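Local coordinates for protein thiaminase-I (Naegleria gruberi, PDB 4HCY) that belongs to a thiaminase family whose fold resembles the two-lobed periplasmic binding proteins, and holds the group 0YN between its lobes, at residues F114-C119 against D263-N268; G12-L17 against V65-S70; Q147-D152 against N226-Y231. All coordinates share one frame; numbering follows the deposited sequence.

Interaction 1. Residues F114-C119 against D263-N268; sequences FPQYLC and DVLALN. With 0YN (2-{4-[(4-amino-2-methylpyrimidin-5-yl)methyl]-3-methylthiophen-2-yl}ethanol), chain G.
Phe114, Pro115 and Tyr117 pair in antiparallel fashion with Leu265, Val264 and Asp263, the axes of the two short strands approaching to 4.3 Å with their directions 147° apart. The register slips by one residue before Tyr117, and the bonding identifies a classic beta bulge: Asp263 O accepts from two successive amides, Gln116 N at 2.7 Å and Tyr117 N at 3.2 Å. Asp263 N returns a bond to Tyr117 O, and Phe114 and Leu265 exchange amide-to-carbonyl bonds in both directions. Pro115, with no N-H to give, takes the non-hydrogen-bonded place beside Val264.

At the bulge the CB of Gln116 points toward the partner strand. Its CG is anti to the backbone N (chi1 177°) and the chain stays extended, which carries the amide obliquely over Leu265 until Gln116 OE1 lies 3.4 Å from Leu265 CG. That oxygen finds its polar partner in Ser67 OG, and on the way Gln116 CG covers the centre of one face of the Tyr117 ring. Tyr117 turns an edge to Asp263: Tyr117 CD2 is 3.2 Å from Asp263 OD2, which lies in the ring plane, while the carboxylate plane is rotated 72° from the ring. The same carboxylate faces the pyrimidine of 0YN. Asp263 OD1 accepts a hydrogen bond from 0YN N4' at 3.1 Å, and Asp263 OD2 stands 2.9 Å from 0YN N3'. Further along, Cys119 SG comes within 3.4 Å of 0YN N1'.

Helix 273-288 covers the side bearing Phe114 and Leu265 through Ile283 and Leu287, helix 99-104 packs on Pro115 and Leu118, and strand 65-69 hydrogen-bonds to strand 261-267 through Val264 and Ala266.

Interaction 2. Residues G12-L17 against V65-S70; sequences GLFPYL and VFSTDS. With 0YN (2-{4-[(4-amino-2-methylpyrimidin-5-yl)methyl]-3-methylthiophen-2-yl}ethanol), chain G.
Gly12 and Phe66 form a parallel bridge, evidenced by Gly12 N donating to Val65 O at 2.6 Å and Ser67 N to Gly12 O at 2.8 Å. The first of these bonds is nearly straight (177° at the hydrogen) and lies in the carbonyl plane. Just past the bridge the chain leaves the sheet, and Phe14 carries the contact onward. Phe14 CB lies 3.4 Å from Ser67 OG, a hydroxyl whose hydrogen-bond partner is Gln116 OE1. A chi1 of -174° swings the ring away from the backbone N and out to the bound 0YN, past Ser67 O, which lies at the ring's edge near its plane. On the CD2 side the ring meets the carboxylate of Asp263. Phe14 CE2 then approaches 0YN N3' to 3.6 Å, Phe14 CE1 stands 3.9 Å from 0YN N4', and Phe14 CZ at the tip reaches 0YN N3' at 3.3 Å, N3' lying oblique to the Phe14 ring. Tyr16 CD2 sits over the rim of one Phe14 face, and the Tyr16 ring in turn lays a face against S1 of 0YN. Asp69 OD2, hydrogen-bonded to Tyr54 OH, is 3.0 Å from 0YN N4'. Ring carbons and carboxylate oxygens thus both surround the pyrimidine, and its amino nitrogen N4' has two acidic neighbours, Asp69 close by and Asp263 hydrogen-bonded through OD1.

Interaction 3. Residues Q147-D152 against N226-Y231; sequences QIVYPD and NYYVGY. With 0YN (2-{4-[(4-amino-2-methylpyrimidin-5-yl)methyl]-3-methylthiophen-2-yl}ethanol), chain G.
Val229 wedges between Ile148 and Tyr150, its two methyls splayed. The valine's chi1 of -170° sets Val229 CG1 over one face of the Tyr150 ring, 3.7 Å from the centroid and 19° off the normal, a CH-pi contact. Val229 CG2 meets Ile148 CG2 at 3.8 Å and also touches Tyr150 CD2. Tyr228 fills a second hollow, between Val149 and Pro151: Val149 CG1 abuts the ring edge 3.6 Å from Tyr228 CD1, and Pro151 CD comes obliquely to 4.0 Å from Tyr228 CE1. Tyr227 closes the far end with its CB against Ile148 CG2. The two segments run nearly the same way, 13° apart, and a single bridge joins them: Val149 N donates to Tyr227 O at 3.1 Å, and Val229 N to Val149 O at 2.8 Å. Tyr150 occupies the N-cap position just before helix 151-154, from which Asp152 lies across Tyr231. The Tyr231 ring lays a face over C6' of 0YN, and Tyr231 OH is 3.5 Å from 0YN C4. Tyr231, just beyond Gly230, brings this contact to the 0YN site, consistent with the interlobe cleft of a two-lobed fold like that of the periplasmic binding proteins.

Overall arrangement
From the N terminus, interaction 2 closes the first loop, joining strand 8-13 to strand 65-69 before either of the other contacts begins. Interaction 1 then opens at 114-119 and is closed only at 263-268; within that long loop interaction 3 opens at 147-152 and closes at 226-231, so it is nested and no contact crosses another. Strand 261-267 lies beside strand 65-69, which puts the centres of interactions 1 and 2 about 7 Å apart. Interaction 3, with its centre about 26 Å from that of interaction 1, is on the opposite side of the chain's centre. Strand 114-125 spans the gap, pairing with both 261-267 and 227-230, and all three contacts converge on 0YN.

Interaction 1. Residues F114-C119 against D263-N268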
# COMPACT_ATOMS: atom_id res chain seq x y z
N PHE A 114 6.64 13.07 2.53
CA PHE A 114 6.19 12.60 3.84
C PHE A 114 5.40 11.30 3.69
O PHE A 114 4.37 11.28 3.03
CB PHE A 114 5.32 13.65 4.52
CG PHE A 114 5.96 15.01 4.62
CD1 PHE A 114 5.87 15.91 3.57
CD2 PHE A 114 6.63 15.39 5.77
CE1 PHE A 114 6.45 17.16 3.66
CE2 PHE A 114 7.21 16.64 5.86
CZ PHE A 114 7.12 17.52 4.81
N PRO A 115 5.90 10.22 4.31
CA PRO A 115 5.19 8.93 4.30
C PRO A 115 3.82 9.05 4.95
O PRO A 115 3.72 9.47 6.10
CB PRO A 115 6.10 8.04 5.15
CG PRO A 115 7.45 8.66 5.04
CD PRO A 115 7.20 10.13 4.98
N GLN A 116 2.77 8.68 4.22
CA GLN A 116 1.40 8.81 4.72
C GLN A 116 0.74 7.48 5.04
O GLN A 116 0.20 7.30 6.12
CB GLN A 116 0.54 9.58 3.71
CG GLN A 116 -0.91 9.71 4.14
CD GLN A 116 -1.75 10.49 3.14
OE1 GLN A 116 -1.38 10.62 1.97
NE2 GLN A 116 -2.89 11.00 3.60
N TYR A 117 0.79 6.55 4.09
CA TYR A 117 0.08 5.28 4.24
C TYR A 117 1.00 4.07 4.20
O TYR A 117 2.03 4.07 3.52
CB TYR A 117 -0.99 5.14 3.16
CG TYR A 117 -2.16 6.08 3.32
CD1 TYR A 117 -2.58 6.50 4.57
CD2 TYR A 117 -2.85 6.55 2.21
CE1 TYR A 117 -3.65 7.37 4.72
CE2 TYR A 117 -3.92 7.41 2.34
CZ TYR A 117 -4.32 7.82 3.60
OH TYR A 117 -5.38 8.68 3.74
N LEU A 118 0.62 3.03 4.95
CA LEU A 118 1.32 1.75 4.92
C LEU A 118 0.36 0.68 4.44
O LEU A 118 -0.81 0.67 4.82
CB LEU A 118 1.84 1.39 6.31
CG LEU A 118 3.35 1.44 6.53
CD1 LEU A 118 3.70 0.98 7.94
CD2 LEU A 118 4.06 0.60 5.50
N CYS A 119 0.85 -0.23 3.61
CA CYS A 119 0.02 -1.34 3.14
C CYS A 119 0.85 -2.51 2.64
O CYS A 119 2.02 -2.36 2.29
CB CYS A 119 -0.94 -0.88 2.04
SG CYS A 119 -2.18 -2.11 1.61
N ASP A 263 2.36 4.96 0.59
CA ASP A 263 1.94 6.19 -0.08
C ASP A 263 2.67 7.37 0.54
O ASP A 263 2.79 7.46 1.76
CB ASP A 263 0.43 6.37 0.02
CG ASP A 263 -0.34 5.25 -0.65
OD1 ASP A 263 0.22 4.62 -1.58
OD2 ASP A 263 -1.49 5.00 -0.26
N VAL A 264 3.15 8.27 -0.30
CA VAL A 264 3.99 9.37 0.16
C VAL A 264 3.47 10.73 -0.29
O VAL A 264 3.25 10.97 -1.48
CB VAL A 264 5.44 9.19 -0.33
CG1 VAL A 264 6.25 10.45 -0.10
CG2 VAL A 264 6.10 8.00 0.35
N LEU A 265 3.27 11.63 0.68
CA LEU A 265 2.88 13.00 0.39
C LEU A 265 4.10 13.81 -0.04
O LEU A 265 4.99 14.09 0.77
CB LEU A 265 2.23 13.65 1.61
CG LEU A 265 0.81 13.20 1.95
CD1 LEU A 265 0.44 13.61 3.37
CD2 LEU A 265 -0.18 13.78 0.96
N ALA A 266 4.15 14.20 -1.31
CA ALA A 266 5.29 14.92 -1.85
C ALA A 266 4.94 16.35 -2.23
O ALA A 266 3.78 16.66 -2.52
CB ALA A 266 5.87 14.18 -3.05
N LEU A 267 5.94 17.22 -2.22
CA LEU A 267 5.75 18.62 -2.59
C LEU A 267 6.22 18.86 -4.02
O LEU A 267 7.23 18.30 -4.46
CB LEU A 267 6.50 19.54 -1.63
CG LEU A 267 6.06 19.47 -0.17
CD1 LEU A 267 6.81 20.51 0.66
CD2 LEU A 267 4.56 19.67 -0.06
N ASN A 268 5.50 19.71 -4.74
CA ASN A 268 5.88 20.07 -6.10
C ASN A 268 7.18 20.86 -6.10
O ASN A 268 7.49 21.56 -5.13
CB ASN A 268 4.76 20.87 -6.77
CG ASN A 268 4.89 20.90 -8.29
OD1 ASN A 268 6.00 20.96 -8.83
ND2 ASN A 268 3.76 20.86 -8.98
C2A 0YN G . -3.10 2.62 1.42
C35 0YN G . -1.94 -0.58 -3.19
C2 0YN G . -4.14 0.35 -4.12
S1 0YN G . -4.95 0.55 -5.64
C5 0YN G . -3.69 -0.15 -6.59
C4 0YN G . -2.59 -0.57 -5.67
C4A 0YN G . -1.31 -1.22 -6.11
C5A 0YN G . -3.94 -0.22 -8.08
C5B 0YN G . -3.90 -1.66 -8.55
O5G 0YN G . -4.34 -1.73 -9.91
N1' 0YN G . -3.46 0.62 0.01
C2' 0YN G . -2.80 1.78 0.21
N3' 0YN G . -1.86 2.19 -0.67
C4' 0YN G . -1.57 1.45 -1.76
N4' 0YN G . -0.63 1.87 -2.64
C5' 0YN G . -2.25 0.27 -1.98
C6' 0YN G . -3.21 -0.14 -1.06
C3 0YN G . -2.89 -0.26 -4.32

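Interaction 2. Residues G12-L17 against V65-S70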
# COMPACT_ATOMS: atom_id res chain seq x y z
N GLY A 12 -3.53 16.91 -3.72
CA GLY A 12 -3.95 15.66 -4.33
C GLY A 12 -3.88 14.51 -3.35
O GLY A 12 -2.80 14.14 -2.89
N LEU A 13 -5.03 13.93 -3.03
CA LEU A 13 -5.09 12.85 -2.05
C LEU A 13 -5.13 11.48 -2.70
O LEU A 13 -5.61 11.32 -3.82
CB LEU A 13 -6.31 13.03 -1.14
CG LEU A 13 -6.39 14.31 -0.31
CD1 LEU A 13 -7.64 14.32 0.56
CD2 LEU A 13 -5.14 14.48 0.54
N PHE A 14 -4.62 10.48 -1.98
CA PHE A 14 -4.71 9.09 -2.41
C PHE A 14 -6.17 8.65 -2.32
O PHE A 14 -6.73 8.57 -1.23
CB PHE A 14 -3.82 8.21 -1.52
CG PHE A 14 -3.73 6.78 -1.97
CD1 PHE A 14 -2.84 6.41 -2.96
CD2 PHE A 14 -4.52 5.81 -1.39
CE1 PHE A 14 -2.74 5.10 -3.37
CE2 PHE A 14 -4.43 4.49 -1.79
CZ PHE A 14 -3.54 4.13 -2.79
N PRO A 15 -6.78 8.36 -3.48
CA PRO A 15 -8.23 8.13 -3.57
C PRO A 15 -8.65 6.68 -3.32
O PRO A 15 -9.84 6.42 -3.19
CB PRO A 15 -8.54 8.51 -5.01
CG PRO A 15 -7.31 8.11 -5.75
CD PRO A 15 -6.14 8.32 -4.81
N TYR A 16 -7.69 5.76 -3.27
CA TYR A 16 -8.02 4.35 -3.14
C TYR A 16 -8.15 3.91 -1.68
O TYR A 16 -7.32 3.15 -1.16
CB TYR A 16 -7.02 3.48 -3.89
CG TYR A 16 -7.01 3.74 -5.38
CD1 TYR A 16 -7.90 3.09 -6.22
CD2 TYR A 16 -6.13 4.66 -5.94
CE1 TYR A 16 -7.90 3.33 -7.58
CE2 TYR A 16 -6.13 4.92 -7.29
CZ TYR A 16 -7.02 4.25 -8.11
OH TYR A 16 -7.02 4.50 -9.47
N LEU A 17 -9.19 4.41 -1.03
CA LEU A 17 -9.49 4.07 0.36
C LEU A 17 -10.73 3.18 0.40
O LEU A 17 -11.45 3.08 -0.60
CB LEU A 17 -9.70 5.35 1.17
CG LEU A 17 -8.49 5.81 1.99
CD1 LEU A 17 -7.26 5.99 1.12
CD2 LEU A 17 -8.81 7.09 2.75
N VAL A 65 0.74 19.73 -3.80
CA VAL A 65 1.11 18.58 -2.98
C VAL A 65 0.23 17.38 -3.35
O VAL A 65 -0.98 17.52 -3.52
CB VAL A 65 1.01 18.89 -1.47
CG1 VAL A 65 -0.33 19.51 -1.14
CG2 VAL A 65 1.25 17.64 -0.64
N PHE A 66 0.85 16.22 -3.49
CA PHE A 66 0.15 15.02 -3.93
C PHE A 66 0.56 13.78 -3.15
O PHE A 66 1.68 13.70 -2.64
CB PHE A 66 0.38 14.80 -5.43
CG PHE A 66 1.83 14.87 -5.83
CD1 PHE A 66 2.64 13.74 -5.77
CD2 PHE A 66 2.39 16.06 -6.27
CE1 PHE A 66 3.97 13.81 -6.13
CE2 PHE A 66 3.72 16.13 -6.63
CZ PHE A 66 4.51 15.00 -6.57
N SER A 67 -0.36 12.83 -3.05
CA SER A 67 -0.08 11.56 -2.39
C SER A 67 0.10 10.45 -3.42
O SER A 67 -0.87 9.99 -4.02
CB SER A 67 -1.21 11.19 -1.42
OG SER A 67 -0.95 9.95 -0.79
N THR A 68 1.35 10.04 -3.63
CA THR A 68 1.65 9.01 -4.62
C THR A 68 2.15 7.72 -3.99
O THR A 68 2.76 7.74 -2.91
CB THR A 68 2.70 9.50 -5.63
OG1 THR A 68 3.06 8.42 -6.51
CG2 THR A 68 3.95 9.99 -4.91
N ASP A 69 1.89 6.60 -4.65
CA ASP A 69 2.48 5.33 -4.27
C ASP A 69 3.98 5.46 -4.53
O ASP A 69 4.39 5.94 -5.59
CB ASP A 69 1.89 4.20 -5.10
CG ASP A 69 2.27 2.82 -4.58
OD1 ASP A 69 3.35 2.67 -3.98
OD2 ASP A 69 1.48 1.87 -4.79
N SER A 70 4.79 5.01 -3.57
CA SER A 70 6.24 5.12 -3.69
C SER A 70 6.79 4.25 -4.82
O SER A 70 7.95 4.37 -5.20
CB SER A 70 6.91 4.75 -2.37
OG SER A 70 6.54 3.45 -1.95
C2A 0YN G . -3.10 2.62 1.42
C35 0YN G . -1.94 -0.58 -3.19
C2 0YN G . -4.14 0.35 -4.12
S1 0YN G . -4.95 0.55 -5.64
C5 0YN G . -3.69 -0.15 -6.59
C4 0YN G . -2.59 -0.57 -5.67
C4A 0YN G . -1.31 -1.22 -6.11
C5A 0YN G . -3.94 -0.22 -8.08
C5B 0YN G . -3.90 -1.66 -8.55
O5G 0YN G . -4.34 -1.73 -9.91
N1' 0YN G . -3.46 0.62 0.01
C2' 0YN G . -2.80 1.78 0.21
N3' 0YN G . -1.86 2.19 -0.67
C4' 0YN G . -1.57 1.45 -1.76
N4' 0YN G . -0.63 1.87 -2.64
C5' 0YN G . -2.25 0.27 -1.98
C6' 0YN G . -3.21 -0.14 -1.06
C3 0YN G . -2.89 -0.26 -4.32

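Interaction 3. Residues Q147-D152 against N226-Y231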
# COMPACT_ATOMS: atom_id res chain seq x y z
N GLN A 147 -7.18 -23.41 -1.50
CA GLN A 147 -7.47 -23.33 -0.08
C GLN A 147 -7.30 -21.91 0.45
O GLN A 147 -7.91 -21.54 1.46
CB GLN A 147 -6.54 -24.28 0.69
CG GLN A 147 -6.83 -25.76 0.47
CD GLN A 147 -8.03 -26.24 1.25
OE1 GLN A 147 -8.20 -25.89 2.42
NE2 GLN A 147 -8.88 -27.04 0.61
N ILE A 148 -6.47 -21.13 -0.22
CA ILE A 148 -6.20 -19.76 0.19
C ILE A 148 -7.00 -18.77 -0.65
O ILE A 148 -7.06 -18.90 -1.87
CB ILE A 148 -4.70 -19.43 0.05
CG1 ILE A 148 -3.86 -20.47 0.78
CG2 ILE A 148 -4.41 -18.03 0.58
CD1 ILE A 148 -2.36 -20.26 0.64
N VAL A 149 -7.62 -17.79 -0.01
CA VAL A 149 -8.33 -16.74 -0.73
C VAL A 149 -7.40 -15.57 -1.05
O VAL A 149 -6.82 -14.97 -0.14
CB VAL A 149 -9.56 -16.24 0.04
CG1 VAL A 149 -10.22 -15.09 -0.72
CG2 VAL A 149 -10.55 -17.37 0.25
N TYR A 150 -7.26 -15.27 -2.33
CA TYR A 150 -6.37 -14.21 -2.79
C TYR A 150 -6.95 -13.62 -4.07
O TYR A 150 -6.52 -13.98 -5.17
CB TYR A 150 -4.97 -14.79 -3.04
CG TYR A 150 -3.84 -13.78 -3.03
CD1 TYR A 150 -4.07 -12.43 -3.28
CD2 TYR A 150 -2.54 -14.18 -2.76
CE1 TYR A 150 -3.03 -11.51 -3.28
CE2 TYR A 150 -1.49 -13.27 -2.76
CZ TYR A 150 -1.75 -11.94 -3.01
OH TYR A 150 -0.72 -11.03 -3.01
N PRO A 151 -7.93 -12.71 -3.92
CA PRO A 151 -8.71 -12.14 -5.03
C PRO A 151 -7.86 -11.55 -6.15
O PRO A 151 -8.13 -11.82 -7.32
CB PRO A 151 -9.52 -11.04 -4.34
CG PRO A 151 -9.64 -11.49 -2.93
CD PRO A 151 -8.34 -12.16 -2.62
N ASP A 152 -6.86 -10.75 -5.80
CA ASP A 152 -6.03 -10.09 -6.80
C ASP A 152 -5.18 -11.07 -7.62
O ASP A 152 -4.79 -10.76 -8.75
CB ASP A 152 -5.14 -9.03 -6.15
CG ASP A 152 -5.90 -7.77 -5.78
OD1 ASP A 152 -6.94 -7.50 -6.42
OD2 ASP A 152 -5.47 -7.06 -4.84
N ASN A 226 -9.94 -20.52 5.75
CA ASN A 226 -9.30 -20.03 6.96
C ASN A 226 -8.08 -19.18 6.64
O ASN A 226 -7.33 -18.78 7.53
CB ASN A 226 -8.90 -21.20 7.87
CG ASN A 226 -10.10 -21.95 8.41
OD1 ASN A 226 -11.21 -21.42 8.47
ND2 ASN A 226 -9.89 -23.20 8.81
N TYR A 227 -7.88 -18.91 5.35
CA TYR A 227 -6.74 -18.13 4.89
C TYR A 227 -7.18 -17.03 3.93
O TYR A 227 -7.96 -17.28 3.01
CB TYR A 227 -5.71 -19.04 4.21
CG TYR A 227 -5.31 -20.24 5.03
CD1 TYR A 227 -4.25 -20.17 5.93
CD2 TYR A 227 -5.98 -21.45 4.90
CE1 TYR A 227 -3.88 -21.27 6.68
CE2 TYR A 227 -5.61 -22.55 5.65
CZ TYR A 227 -4.56 -22.46 6.54
OH TYR A 227 -4.20 -23.56 7.29
N TYR A 228 -6.67 -15.82 4.15
CA TYR A 228 -6.99 -14.69 3.28
C TYR A 228 -5.79 -13.77 3.10
O TYR A 228 -5.15 -13.37 4.07
CB TYR A 228 -8.18 -13.90 3.82
CG TYR A 228 -8.52 -12.67 3.01
CD1 TYR A 228 -9.32 -12.77 1.87
CD2 TYR A 228 -8.05 -11.42 3.37
CE1 TYR A 228 -9.63 -11.65 1.13
CE2 TYR A 228 -8.36 -10.29 2.63
CZ TYR A 228 -9.15 -10.42 1.51
OH TYR A 228 -9.46 -9.30 0.77
N VAL A 229 -5.49 -13.44 1.85
CA VAL A 229 -4.40 -12.53 1.54
C VAL A 229 -4.93 -11.30 0.81
O VAL A 229 -5.72 -11.42 -0.12
CB VAL A 229 -3.31 -13.20 0.68
CG1 VAL A 229 -2.08 -12.31 0.59
CG2 VAL A 229 -2.94 -14.56 1.25
N GLY A 230 -4.50 -10.12 1.25
CA GLY A 230 -4.93 -8.88 0.63
C GLY A 230 -4.56 -7.66 1.43
O GLY A 230 -3.84 -7.75 2.43
N TYR A 231 -5.06 -6.50 1.00
CA TYR A 231 -4.81 -5.25 1.69
C TYR A 231 -5.51 -5.23 3.04
O TYR A 231 -6.54 -5.89 3.22
CB TYR A 231 -5.28 -4.06 0.85
CG TYR A 231 -4.65 -3.99 -0.52
CD1 TYR A 231 -3.35 -4.43 -0.74
CD2 TYR A 231 -5.35 -3.48 -1.61
CE1 TYR A 231 -2.76 -4.36 -1.99
CE2 TYR A 231 -4.78 -3.42 -2.86
CZ TYR A 231 -3.49 -3.86 -3.05
OH TYR A 231 -2.92 -3.79 -4.30
C2A 0YN G . -3.10 2.62 1.42
C35 0YN G . -1.94 -0.58 -3.19
C2 0YN G . -4.14 0.35 -4.12
S1 0YN G . -4.95 0.55 -5.64
C5 0YN G . -3.69 -0.15 -6.59
C4 0YN G . -2.59 -0.57 -5.67
C4A 0YN G . -1.31 -1.22 -6.11
C5A 0YN G . -3.94 -0.22 -8.08
C5B 0YN G . -3.90 -1.66 -8.55
O5G 0YN G . -4.34 -1.73 -9.91
N1' 0YN G . -3.46 0.62 0.01
C2' 0YN G . -2.80 1.78 0.21
N3' 0YN G . -1.86 2.19 -0.67
C4' 0YN G . -1.57 1.45 -1.76
N4' 0YN G . -0.63 1.87 -2.64
C5' 0YN G . -2.25 0.27 -1.98
C6' 0YN G . -3.21 -0.14 -1.06
C3 0YN G . -2.89 -0.26 -4.32